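Local coordinates for protein multisubunit Na+/H+ antiporter, A subunit (Anoxybacillus flavithermus, PDB 6Z16) that probably exchanges sodium ions for protons across the cell membrane, working as one subunit of a multisubunit antiporter, at residues A[342-347]-A[357-362]; A[273-278]-A[372-377]; A[459-464]-A[557-562]. All coordinates share one frame; numbering follows the deposited sequence.

Interaction 1. Residues A[342-347]-A[357-362]; sequences LGIGGL and NVFMVA
Phe359 meets Ile344 from its first side-chain carbon onward. Its CB stands 3.9 Å from the backbone oxygen O of Ile344, so the base of the aromatic side chain lies against the backbone of helix 323-347 as well as its side chains. One carbon further out, CG sits opposite the carbonyl carbon of Phe359 and beside its own backbone N (chi1 -63°), and this turns the ring along the flank of that helix. CD1 then reaches CG2 of Ile344 at 3.7 Å, with the methyl at the ring edge and near the ring plane. The other ortho carbon, CD2 of Phe359, comes obliquely to 4.4 Å from O of Leu347, a loose approach. Val358 CG1 lies 4.2 Å above one face of the Phe359 ring, displaced toward its rim.

The contact closes the loop between two consecutive membrane helices, 323-347 and 360-391, of the antiporter-like fold that Mrp subunits share with complex I; the nine residues between the two segments are neither helix nor strand. The backbones come nearest at Gly345, whose CA is 5.4 Å from CA of Ala362. Gly345 has no side chain, and the Ala362 methyl lies beside its amide, CB of Ala362 to N of Gly345 measuring 4.0 Å. The same methyl touches the branch of Ile344, whose CG2 is 3.9 Å from CB of Ala362, so one CG2 methyl serves both Phe359 and Ala362. No hydrogen bond crosses between the segments; the side-chain contacts are apolar, with backbone atoms of Ile344, Gly345 and Leu347 alongside. On helix 428-440, Ile344 meets Met439 and Ala362 meets Ala438, while Leu347 packs on Val299 and Trp300 of helix 296-316.

Interaction 2. Residues A[273-278]-A[372-377]; sequences HSATMV and NHATFK
Two side chains of helix 360-391, His373 and Lys377, start trans: CG lies opposite the backbone N in each, with chi1 at 175° in His373, and this brings both up to Ser274. Ser274 has the other setting, its OG opposite the carbonyl carbon (chi1 -60°) and beside CG of Lys377 at 3.3 Å. That is a contact of a hydroxyl with a methylene, with no hydrogen bond. CB of Ser274 backs it up at 3.8 Å from CG of Lys377. Beyond CG the lysine chain bends at chi2 and chi3, which leads its end away from Ser274; along its length Lys377 also meets Leu327 and Ser330 of helix 323-347.

The imidazole of His373 is framed on two sides. CB of Lys377 lies 3.7 Å above one face, toward the rim, and the backbone oxygen O of Ser274 stands at the ring edge near its plane, 3.7 Å from ND1 of His373. No direct bond joins that oxygen and ND1; instead Lys279 NZ is hydrogen-bonded to both, so the single side chain of Lys279 links the two segments. Further along, the backbones draw close: CA of Ala275 is 4.8 Å from CA of Ala374, and the methyls meet, CB of Ala275 to CB of Ala374 being 4.2 Å. Small side chains on both sides permit this approach.

Residues 273-276 make a wider pi-type turn late in helix 266-276, ahead of helix 280-292. A distorted membrane helix with buried lysine and histidine beside it is consistent with the central hydrophilic axis of antiporter-like subunits in the Mrp and complex I families, along which protons are thought to move.

Interaction 3. Residues A[459-464]-A[557-562]; sequences ASIFTF and IGVLLF
Ser460 and Ile461 meet Val559 where two membrane helices cross: helix 451-472 of the antiporter-like bundle, and helix 552-567, which packs on it from further along the chain. Over these short segments the axes approach to 9.1 Å at a signed angle of -47°, a right-handed crossing with both helices running broadly the same way. The close part is buried. The two methyls of Val559 flank the Ser460 hydroxyl, CG1 at 3.3 Å and CG2 at 3.8 Å from OG of Ser460; CG1 gets there by lying opposite the backbone N (chi1 166°). Beside it, CD1 of Ile461 lies 3.7 Å from CA of Val559 and equally 3.7 Å from CB of Phe562, near the plane of the Phe562 ring at its edge. With an alanine in place of Val559 both CG methyls would be gone, which would probably open a gap over the Ser460 hydroxyl and slacken one side of the packing at Ile461 CD1.

The other flank is looser and nearer the surface. Phe464 and Leu560 approach obliquely, CE1 of Phe464 coming to 4.1 Å from CD1 of Leu560, and Leu423 touches both residues. Past Ile461, the Phe562 ring leads away from helix 451-472 onto the surface, where it may face lipid. No hydrogen bond spans the interface; methyl and ring contacts, with the Ser460 hydroxyl among them, make it up. Within its own helix, Thr463 OG1 donates to O of Ala459 at 2.8 Å, 44° out of the carbonyl plane, and that oxygen also accepts from N of Thr463.

Followed from the N terminus, the chain opens interaction 2 at residues 273-278. It then opens interaction 1 at 342-347 and closes it almost at once at 357-362, a short loop between successive membrane helices. Interaction 2 closes next, at 372-377, on the same helix 360-391, so the loop of interaction 1 is nested inside it; their nearest atoms are about 9 Å apart. Interaction 3 follows in series, from 459-464 to 557-562, bringing helix 552-567 against helix 451-472. Its nearest atoms lie about 8 Å from those of interaction 2, without touching. Helix 360-391 thus joins the first two contacts, while the third binds a later helix to the bundle.

Interaction 1. Residues A[342-347]-A[357-362]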
# COMPACT_ATOMS: atom_id res chain seq x y z
N LEU A 342 76.69 8.71 85.49
CA LEU A 342 76.29 7.60 84.63
C LEU A 342 77.27 7.37 83.48
O LEU A 342 77.49 6.22 83.08
CB LEU A 342 74.88 7.83 84.08
CG LEU A 342 73.71 7.68 85.04
CD1 LEU A 342 72.42 8.11 84.37
CD2 LEU A 342 73.61 6.24 85.50
N GLY A 343 77.87 8.43 82.96
CA GLY A 343 78.90 8.27 81.94
C GLY A 343 80.16 7.59 82.45
O GLY A 343 80.73 6.73 81.78
N ILE A 344 80.60 7.97 83.65
CA ILE A 344 81.76 7.30 84.25
C ILE A 344 81.43 5.84 84.57
O ILE A 344 82.26 4.92 84.39
CB ILE A 344 82.24 8.07 85.49
CG1 ILE A 344 82.46 9.54 85.14
CG2 ILE A 344 83.53 7.47 86.03
CD1 ILE A 344 83.49 9.78 84.07
N GLY A 345 80.20 5.58 85.00
CA GLY A 345 79.77 4.21 85.16
C GLY A 345 79.65 3.44 83.87
O GLY A 345 79.68 2.21 83.88
N GLY A 346 79.49 4.14 82.75
CA GLY A 346 79.63 3.49 81.46
C GLY A 346 81.08 3.14 81.16
O GLY A 346 81.36 2.11 80.54
N LEU A 347 82.01 4.01 81.59
CA LEU A 347 83.44 3.70 81.47
C LEU A 347 83.85 2.46 82.26
O LEU A 347 84.89 1.87 81.96
CB LEU A 347 84.33 4.86 81.93
CG LEU A 347 84.53 6.10 81.08
CD1 LEU A 347 85.26 7.13 81.89
CD2 LEU A 347 85.35 5.71 79.87
N ASN A 357 88.68 -2.00 90.01
CA ASN A 357 87.23 -1.97 89.79
C ASN A 357 86.59 -0.73 90.42
O ASN A 357 85.59 -0.81 91.14
CB ASN A 357 86.57 -3.26 90.28
CG ASN A 357 85.26 -3.53 89.61
OD1 ASN A 357 84.83 -2.79 88.72
ND2 ASN A 357 84.59 -4.60 90.03
N VAL A 358 87.19 0.43 90.15
CA VAL A 358 86.82 1.63 90.88
C VAL A 358 85.61 2.34 90.26
O VAL A 358 84.80 2.92 90.99
CB VAL A 358 88.05 2.55 91.00
CG1 VAL A 358 88.55 3.04 89.64
CG2 VAL A 358 87.79 3.71 91.96
N PHE A 359 85.43 2.23 88.94
CA PHE A 359 84.42 3.02 88.24
C PHE A 359 83.00 2.62 88.61
O PHE A 359 82.10 3.46 88.49
CB PHE A 359 84.59 2.89 86.73
CG PHE A 359 85.89 3.42 86.20
CD1 PHE A 359 86.09 4.78 86.07
CD2 PHE A 359 86.88 2.55 85.78
CE1 PHE A 359 87.28 5.26 85.57
CE2 PHE A 359 88.07 3.02 85.28
CZ PHE A 359 88.27 4.38 85.17
N MET A 360 82.81 1.38 89.09
CA MET A 360 81.52 0.92 89.60
C MET A 360 80.99 1.80 90.72
O MET A 360 79.77 1.96 90.85
CB MET A 360 81.63 -0.51 90.11
CG MET A 360 81.76 -1.56 89.04
SD MET A 360 81.70 -3.23 89.70
CE MET A 360 81.79 -4.19 88.19
N VAL A 361 81.90 2.39 91.52
CA VAL A 361 81.52 3.32 92.59
C VAL A 361 80.69 4.47 92.04
O VAL A 361 79.67 4.84 92.63
CB VAL A 361 82.78 3.82 93.32
CG1 VAL A 361 82.44 4.90 94.32
CG2 VAL A 361 83.48 2.66 94.00
N ALA A 362 81.06 4.95 90.85
CA ALA A 362 80.35 6.03 90.18
C ALA A 362 78.88 5.69 89.97
O ALA A 362 78.01 6.53 90.26
CB ALA A 362 81.01 6.34 88.84

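Interaction 2. Residues A[273-278]-A[372-377]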
# COMPACT_ATOMS: atom_id res chain seq x y z
N HIS A 273 58.75 18.02 87.98
CA HIS A 273 60.08 18.55 87.78
C HIS A 273 60.96 18.33 89.01
O HIS A 273 61.93 19.06 89.20
CB HIS A 273 59.97 20.02 87.42
CG HIS A 273 58.85 20.28 86.45
ND1 HIS A 273 58.82 19.74 85.19
CD2 HIS A 273 57.73 21.03 86.57
CE1 HIS A 273 57.72 20.13 84.57
NE2 HIS A 273 57.05 20.92 85.38
N SER A 274 60.60 17.37 89.86
CA SER A 274 61.52 16.85 90.85
C SER A 274 61.76 15.36 90.70
O SER A 274 62.92 14.93 90.75
CB SER A 274 60.98 17.15 92.25
OG SER A 274 60.84 18.54 92.42
N ALA A 275 60.71 14.55 90.53
CA ALA A 275 60.89 13.13 90.75
C ALA A 275 60.57 12.23 89.56
O ALA A 275 61.08 11.11 89.53
CB ALA A 275 60.04 12.67 91.94
N THR A 276 59.75 12.66 88.61
CA THR A 276 59.22 11.73 87.63
C THR A 276 59.66 12.00 86.20
O THR A 276 60.29 11.13 85.59
CB THR A 276 57.70 11.72 87.73
OG1 THR A 276 57.24 13.08 87.69
CG2 THR A 276 57.26 11.07 89.01
N MET A 277 59.37 13.17 85.63
CA MET A 277 59.56 13.32 84.19
C MET A 277 60.99 13.65 83.84
O MET A 277 61.56 13.07 82.91
CB MET A 277 58.62 14.37 83.63
CG MET A 277 58.80 14.56 82.14
SD MET A 277 57.65 15.74 81.46
CE MET A 277 58.18 17.22 82.32
N VAL A 278 61.62 14.53 84.62
CA VAL A 278 63.00 14.92 84.36
C VAL A 278 64.01 13.83 84.66
O VAL A 278 65.21 14.04 84.44
CB VAL A 278 63.34 16.18 85.17
CG1 VAL A 278 62.41 17.32 84.78
CG2 VAL A 278 63.24 15.89 86.65
N ASN A 372 68.31 10.40 96.22
CA ASN A 372 68.48 11.49 97.16
C ASN A 372 67.83 12.75 96.63
O ASN A 372 67.00 13.34 97.34
CB ASN A 372 69.97 11.72 97.40
CG ASN A 372 70.25 12.69 98.51
OD1 ASN A 372 69.34 13.14 99.22
ND2 ASN A 372 71.51 13.05 98.65
N HIS A 373 68.06 13.05 95.33
CA HIS A 373 67.64 14.32 94.77
C HIS A 373 66.14 14.46 94.87
O HIS A 373 65.66 15.44 95.47
CB HIS A 373 68.08 14.48 93.32
CG HIS A 373 67.55 15.72 92.67
ND1 HIS A 373 66.38 15.73 91.94
CD2 HIS A 373 67.99 17.00 92.69
CE1 HIS A 373 66.15 16.96 91.51
NE2 HIS A 373 67.11 17.75 91.96
N ALA A 374 65.44 13.35 94.55
CA ALA A 374 63.99 13.34 94.45
C ALA A 374 63.38 13.82 95.74
O ALA A 374 62.73 14.88 95.76
CB ALA A 374 63.50 11.93 94.11
N THR A 375 63.89 13.25 96.84
CA THR A 375 63.31 13.47 98.16
C THR A 375 63.39 14.94 98.53
O THR A 375 62.35 15.62 98.59
CB THR A 375 64.01 12.59 99.19
OG1 THR A 375 64.01 11.24 98.73
CG2 THR A 375 63.24 12.64 100.49
N PHE A 376 64.61 15.50 98.54
CA PHE A 376 64.69 16.84 99.11
C PHE A 376 64.15 17.87 98.15
O PHE A 376 63.54 18.85 98.59
CB PHE A 376 66.10 17.21 99.61
CG PHE A 376 67.18 17.22 98.56
CD1 PHE A 376 68.01 16.12 98.41
CD2 PHE A 376 67.43 18.34 97.78
CE1 PHE A 376 69.04 16.13 97.49
CE2 PHE A 376 68.44 18.34 96.84
CZ PHE A 376 69.25 17.23 96.70
N LYS A 377 64.20 17.55 96.84
CA LYS A 377 63.76 18.54 95.88
C LYS A 377 62.26 18.69 95.95
O LYS A 377 61.76 19.83 95.95
CB LYS A 377 64.21 18.18 94.47
CG LYS A 377 63.91 19.25 93.44
CD LYS A 377 64.57 20.56 93.81
CE LYS A 377 66.08 20.49 93.68
NZ LYS A 377 66.68 21.79 94.03

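Interaction 3. Residues A[459-464]-A[557-562]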
# COMPACT_ATOMS: atom_id res chain seq x y z
N ALA A 459 81.94 23.79 90.19
CA ALA A 459 80.49 23.63 90.12
C ALA A 459 79.90 23.55 91.52
O ALA A 459 78.93 24.25 91.83
CB ALA A 459 80.13 22.39 89.31
N SER A 460 80.57 22.79 92.41
CA SER A 460 80.10 22.67 93.78
C SER A 460 80.17 24.00 94.50
O SER A 460 79.24 24.31 95.27
CB SER A 460 80.89 21.61 94.52
OG SER A 460 80.41 21.48 95.85
N ILE A 461 81.20 24.81 94.20
CA ILE A 461 81.30 26.16 94.73
C ILE A 461 80.06 26.95 94.38
O ILE A 461 79.34 27.45 95.26
CB ILE A 461 82.55 26.87 94.18
CG1 ILE A 461 83.82 26.14 94.60
CG2 ILE A 461 82.58 28.32 94.64
CD1 ILE A 461 84.05 26.16 96.06
N PHE A 462 79.71 26.92 93.08
CA PHE A 462 78.56 27.64 92.56
C PHE A 462 77.29 27.13 93.22
O PHE A 462 76.44 27.94 93.63
CB PHE A 462 78.50 27.45 91.05
CG PHE A 462 79.68 28.02 90.31
CD1 PHE A 462 80.41 29.09 90.82
CD2 PHE A 462 80.11 27.45 89.12
CE1 PHE A 462 81.50 29.59 90.15
CE2 PHE A 462 81.21 27.94 88.44
CZ PHE A 462 81.90 29.01 88.96
N THR A 463 77.25 25.81 93.46
CA THR A 463 76.10 25.16 94.08
C THR A 463 75.81 25.78 95.43
O THR A 463 74.73 26.38 95.61
CB THR A 463 76.36 23.66 94.22
OG1 THR A 463 76.61 23.09 92.93
CG2 THR A 463 75.16 22.98 94.83
N PHE A 464 76.85 25.84 96.27
CA PHE A 464 76.71 26.31 97.65
C PHE A 464 76.17 27.72 97.68
O PHE A 464 75.22 27.99 98.43
CB PHE A 464 78.06 26.24 98.38
CG PHE A 464 77.98 26.63 99.82
CD1 PHE A 464 77.51 25.75 100.77
CD2 PHE A 464 78.38 27.90 100.23
CE1 PHE A 464 77.44 26.12 102.11
CE2 PHE A 464 78.31 28.27 101.55
CZ PHE A 464 77.84 27.38 102.49
N ILE A 557 85.79 20.56 102.50
CA ILE A 557 86.10 21.66 103.43
C ILE A 557 86.46 22.93 102.66
O ILE A 557 86.03 24.04 103.02
CB ILE A 557 87.23 21.22 104.39
CG1 ILE A 557 86.76 20.05 105.25
CG2 ILE A 557 87.66 22.37 105.29
CD1 ILE A 557 87.88 19.37 106.01
N GLY A 558 87.20 22.78 101.56
CA GLY A 558 87.51 23.92 100.71
C GLY A 558 86.31 24.46 99.97
O GLY A 558 86.20 25.67 99.77
N VAL A 559 85.39 23.56 99.56
CA VAL A 559 84.10 23.98 99.01
C VAL A 559 83.35 24.86 100.00
O VAL A 559 82.87 25.95 99.65
CB VAL A 559 83.26 22.75 98.61
CG1 VAL A 559 81.82 23.15 98.35
CG2 VAL A 559 83.82 22.11 97.36
N LEU A 560 83.30 24.42 101.26
CA LEU A 560 82.61 25.15 102.32
C LEU A 560 83.24 26.52 102.56
O LEU A 560 82.54 27.54 102.57
CB LEU A 560 82.61 24.31 103.59
CG LEU A 560 81.93 24.82 104.85
CD1 LEU A 560 80.45 25.02 104.60
CD2 LEU A 560 82.15 23.84 105.99
N LEU A 561 84.57 26.56 102.71
CA LEU A 561 85.26 27.82 103.01
C LEU A 561 85.19 28.80 101.85
O LEU A 561 84.97 30.00 102.06
CB LEU A 561 86.72 27.54 103.38
CG LEU A 561 87.56 28.78 103.74
CD1 LEU A 561 86.96 29.48 104.95
CD2 LEU A 561 89.01 28.41 104.00
N PHE A 562 85.32 28.31 100.61
CA PHE A 562 85.30 29.21 99.47
C PHE A 562 83.89 29.70 99.18
O PHE A 562 83.72 30.85 98.76
CB PHE A 562 85.92 28.53 98.25
CG PHE A 562 87.41 28.34 98.36
CD1 PHE A 562 88.17 29.06 99.27
CD2 PHE A 562 88.05 27.42 97.55
CE1 PHE A 562 89.53 28.86 99.36
CE2 PHE A 562 89.41 27.23 97.63
CZ PHE A 562 90.15 27.95 98.54